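Local coordinates for protein titin (Homo sapiens, PDB 2J8H) that is the giant elastic protein of muscle, here represented by two A-band immunoglobulin domains joined in a rigid tandem, at residues Lys106-Gly110 / Met111-His115. Numbering follows the deposited sequence.
With GOL (glycerol), chain B.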
ATOM      1  N   LYS A 106      -7.965   2.755 -21.948  1.00 46.20           N
ATOM      2  CA  LYS A 106      -9.388   3.177 -21.990  1.00 46.74           C
ATOM      3  C   LYS A 106     -10.287   1.970 -22.072  1.00 45.86           C
ATOM      4  O   LYS A 106     -10.024   1.067 -22.851  1.00 46.10           O
ATOM      5  CB  LYS A 106      -9.668   4.011 -23.224  1.00 47.72           C
ATOM      6  CG  LYS A 106      -8.928   5.288 -23.331  1.00 50.18           C
ATOM      7  CD  LYS A 106      -9.514   6.123 -24.468  1.00 50.46           C
ATOM      8  CE  LYS A 106     -10.679   6.978 -23.997  1.00 53.53           C
ATOM      9  NZ  LYS A 106     -11.546   7.419 -25.163  1.00 54.52           N
ATOM     10  N   THR A 107     -11.361   1.962 -21.296  1.00 45.23           N
ATOM     11  CA  THR A 107     -12.309   0.872 -21.333  1.00 45.03           C
ATOM     12  C   THR A 107     -13.733   1.365 -21.490  1.00 44.89           C
ATOM     13  O   THR A 107     -14.109   2.445 -21.026  1.00 43.28           O
ATOM     14  CB  THR A 107     -12.264   0.009 -20.064  1.00 45.26           C
ATOM     15  OG1 THR A 107     -12.701   0.771 -18.951  1.00 45.61           O
ATOM     16  CG2 THR A 107     -10.902  -0.470 -19.790  1.00 44.09           C
ATOM     17  N   LEU A 108     -14.518   0.546 -22.167  1.00 45.19           N
ATOM     18  CA  LEU A 108     -15.936   0.746 -22.286  1.00 46.22           C
ATOM     19  C   LEU A 108     -16.548  -0.567 -21.819  1.00 46.42           C
ATOM     20  O   LEU A 108     -16.246  -1.621 -22.361  1.00 45.44           O
ATOM     21  CB  LEU A 108     -16.302   1.042 -23.739  1.00 46.18           C
ATOM     22  CG  LEU A 108     -17.797   1.166 -24.051  1.00 46.13           C
ATOM     23  CD1 LEU A 108     -18.533   2.187 -23.164  1.00 47.90           C
ATOM     24  CD2 LEU A 108     -17.953   1.493 -25.535  1.00 46.85           C
ATOM     25  N   GLU A 109     -17.358  -0.505 -20.775  1.00 47.28           N
ATOM     26  CA  GLU A 109     -17.963  -1.706 -20.208  1.00 48.36           C
ATOM     27  C   GLU A 109     -16.937  -2.774 -19.815  1.00 48.43           C
ATOM     28  O   GLU A 109     -17.133  -3.950 -20.056  1.00 49.30           O
ATOM     29  CB  GLU A 109     -19.016  -2.255 -21.187  1.00 49.30           C
ATOM     30  CG  GLU A 109     -20.291  -1.413 -21.197  1.00 51.68           C
ATOM     31  CD  GLU A 109     -21.222  -1.744 -20.019  1.00 56.00           C
ATOM     32  OE1 GLU A 109     -21.734  -2.894 -19.989  1.00 59.90           O
ATOM     33  OE2 GLU A 109     -21.466  -0.867 -19.140  1.00 56.10           O
ATOM     34  N   GLY A 110     -15.835  -2.351 -19.217  1.00 48.14           N
ATOM     35  CA  GLY A 110     -14.812  -3.282 -18.742  1.00 48.80           C
ATOM     36  C   GLY A 110     -13.875  -3.832 -19.786  1.00 48.86           C
ATOM     37  O   GLY A 110     -12.932  -4.552 -19.461  1.00 50.44           O
ATOM     38  N   MET A 111     -14.102  -3.476 -21.044  1.00 48.92           N
ATOM     39  CA  MET A 111     -13.287  -3.974 -22.132  1.00 48.82           C
ATOM     40  C   MET A 111     -12.689  -2.822 -22.894  1.00 47.91           C
ATOM     41  O   MET A 111     -13.233  -1.719 -22.918  1.00 47.77           O
ATOM     42  CB  MET A 111     -14.151  -4.783 -23.090  1.00 48.69           C
ATOM     43  CG  MET A 111     -14.705  -6.035 -22.511  1.00 49.43           C
ATOM     44  SD  MET A 111     -15.723  -6.885 -23.755  1.00 52.45           S
ATOM     45  CE  MET A 111     -17.136  -5.807 -23.813  1.00 51.09           C
ATOM     46  N   GLY A 112     -11.563  -3.086 -23.529  1.00 47.78           N
ATOM     47  CA  GLY A 112     -11.060  -2.194 -24.541  1.00 48.31           C
ATOM     48  C   GLY A 112     -12.112  -2.049 -25.625  1.00 48.49           C
ATOM     49  O   GLY A 112     -12.989  -2.899 -25.770  1.00 47.96           O
ATOM     50  N   ALA A 113     -12.013  -0.960 -26.375  1.00 49.02           N
ATOM     51  CA  ALA A 113     -12.870  -0.715 -27.508  1.00 49.01           C
ATOM     52  C   ALA A 113     -12.056  -0.036 -28.588  1.00 49.71           C
ATOM     53  O   ALA A 113     -11.439   1.003 -28.357  1.00 50.20           O
ATOM     54  CB  ALA A 113     -14.008   0.163 -27.112  1.00 48.14           C
ATOM     55  N   VAL A 114     -12.090  -0.618 -29.776  1.00 49.72           N
ATOM     56  CA  VAL A 114     -11.481  -0.025 -30.957  1.00 49.61           C
ATOM     57  C   VAL A 114     -12.586   0.061 -31.997  1.00 49.76           C
ATOM     58  O   VAL A 114     -13.270  -0.917 -32.255  1.00 50.00           O
ATOM     59  CB  VAL A 114     -10.274  -0.854 -31.460  1.00 49.46           C
ATOM     60  CG1 VAL A 114      -9.717  -0.261 -32.748  1.00 47.42           C
ATOM     61  CG2 VAL A 114      -9.189  -0.902 -30.383  1.00 48.71           C
ATOM     62  N   HIS A 115     -12.781   1.252 -32.544  1.00 50.53           N
ATOM     63  CA  HIS A 115     -13.797   1.489 -33.559  1.00 51.15           C
ATOM     64  C   HIS A 115     -13.040   1.754 -34.857  1.00 51.42           C
ATOM     65  O   HIS A 115     -12.291   2.727 -34.966  1.00 52.10           O
ATOM     66  CB  HIS A 115     -14.679   2.666 -33.135  1.00 52.23           C
ATOM     67  CG  HIS A 115     -15.119   2.582 -31.708  1.00 54.47           C
ATOM     68  ND1 HIS A 115     -15.946   1.580 -31.245  1.00 57.16           N
ATOM     69  CD2 HIS A 115     -14.791   3.327 -30.624  1.00 57.12           C
ATOM     70  CE1 HIS A 115     -16.132   1.730 -29.946  1.00 58.29           C
ATOM     71  NE2 HIS A 115     -15.447   2.787 -29.546  1.00 57.37           N
TER
HETATM   72  C1  GOL B1196      -7.290   0.610 -24.727  1.00 53.04           C
HETATM   73  O1  GOL B1196      -7.263   2.002 -24.667  1.00 49.95           O
HETATM   74  C2  GOL B1196      -7.937   0.145 -25.981  1.00 54.59           C
HETATM   75  O2  GOL B1196      -8.408  -1.139 -25.684  1.00 56.12           O
HETATM   76  C3  GOL B1196      -9.059   1.097 -26.347  1.00 55.80           C
HETATM   77  O3  GOL B1196     -10.071   1.065 -25.365  1.00 55.96           O
HETATM   78  O   HOH W   1     -15.572  -2.301 -25.051  1.00 43.46           O
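The flat groups that meet are peptide units: Leu-108 and Met-111 form an antiparallel hydrogen-bonded pair, closed by a type I' beta turn through Glu-109 and Gly-110. This tight hairpin leads into strand 112-117, which runs parallel to strand 185-196 and is, within this chain, outermost in a sheet of the second I-set immunoglobulin domain. Leu-108 N meets Met-111 O nearly end-on at 2.7 Å. The return bond differs: Met-111 N sits above the plane of the Leu-108 carbonyl, 59° out of it, at 3.1 Å from Leu-108 O. Met-111 O is also approached by Thr-107 CA, a C-H...O contact. Both turn residues have positive phi, a backbone shape that suits Gly-110.

Apolar contact between the side chains is slight, Leu-108 CB against Ala-113 CB. In Met-111, with CG anti to the carbonyl carbon (chi1 -66°) and beside the backbone N, CB and CG lie against Gly-110 C; the residue also packs on Thr-190. A water lies within hydrogen-bonding distance of Leu-108 O and Gly-112 O and links the two arms.

The first arm, Lys-106 to Leu-108, pairs in parallel with a strand of a second subunit, so the sheet runs on across the interface, and Glu-109 OE2 accepts from Lys-58 N of that chain. At the edge by Lys-106 lies a glycerol, probably from the crystallisation liquor. Its O1 accepts a hydrogen bond from Lys-106 N, and its O3 bridges the arms, donating to Lys-106 O at 2.5 Å and accepting from Ala-113 N at 3.0 Å with a nearly straight N-H...O angle of 170°.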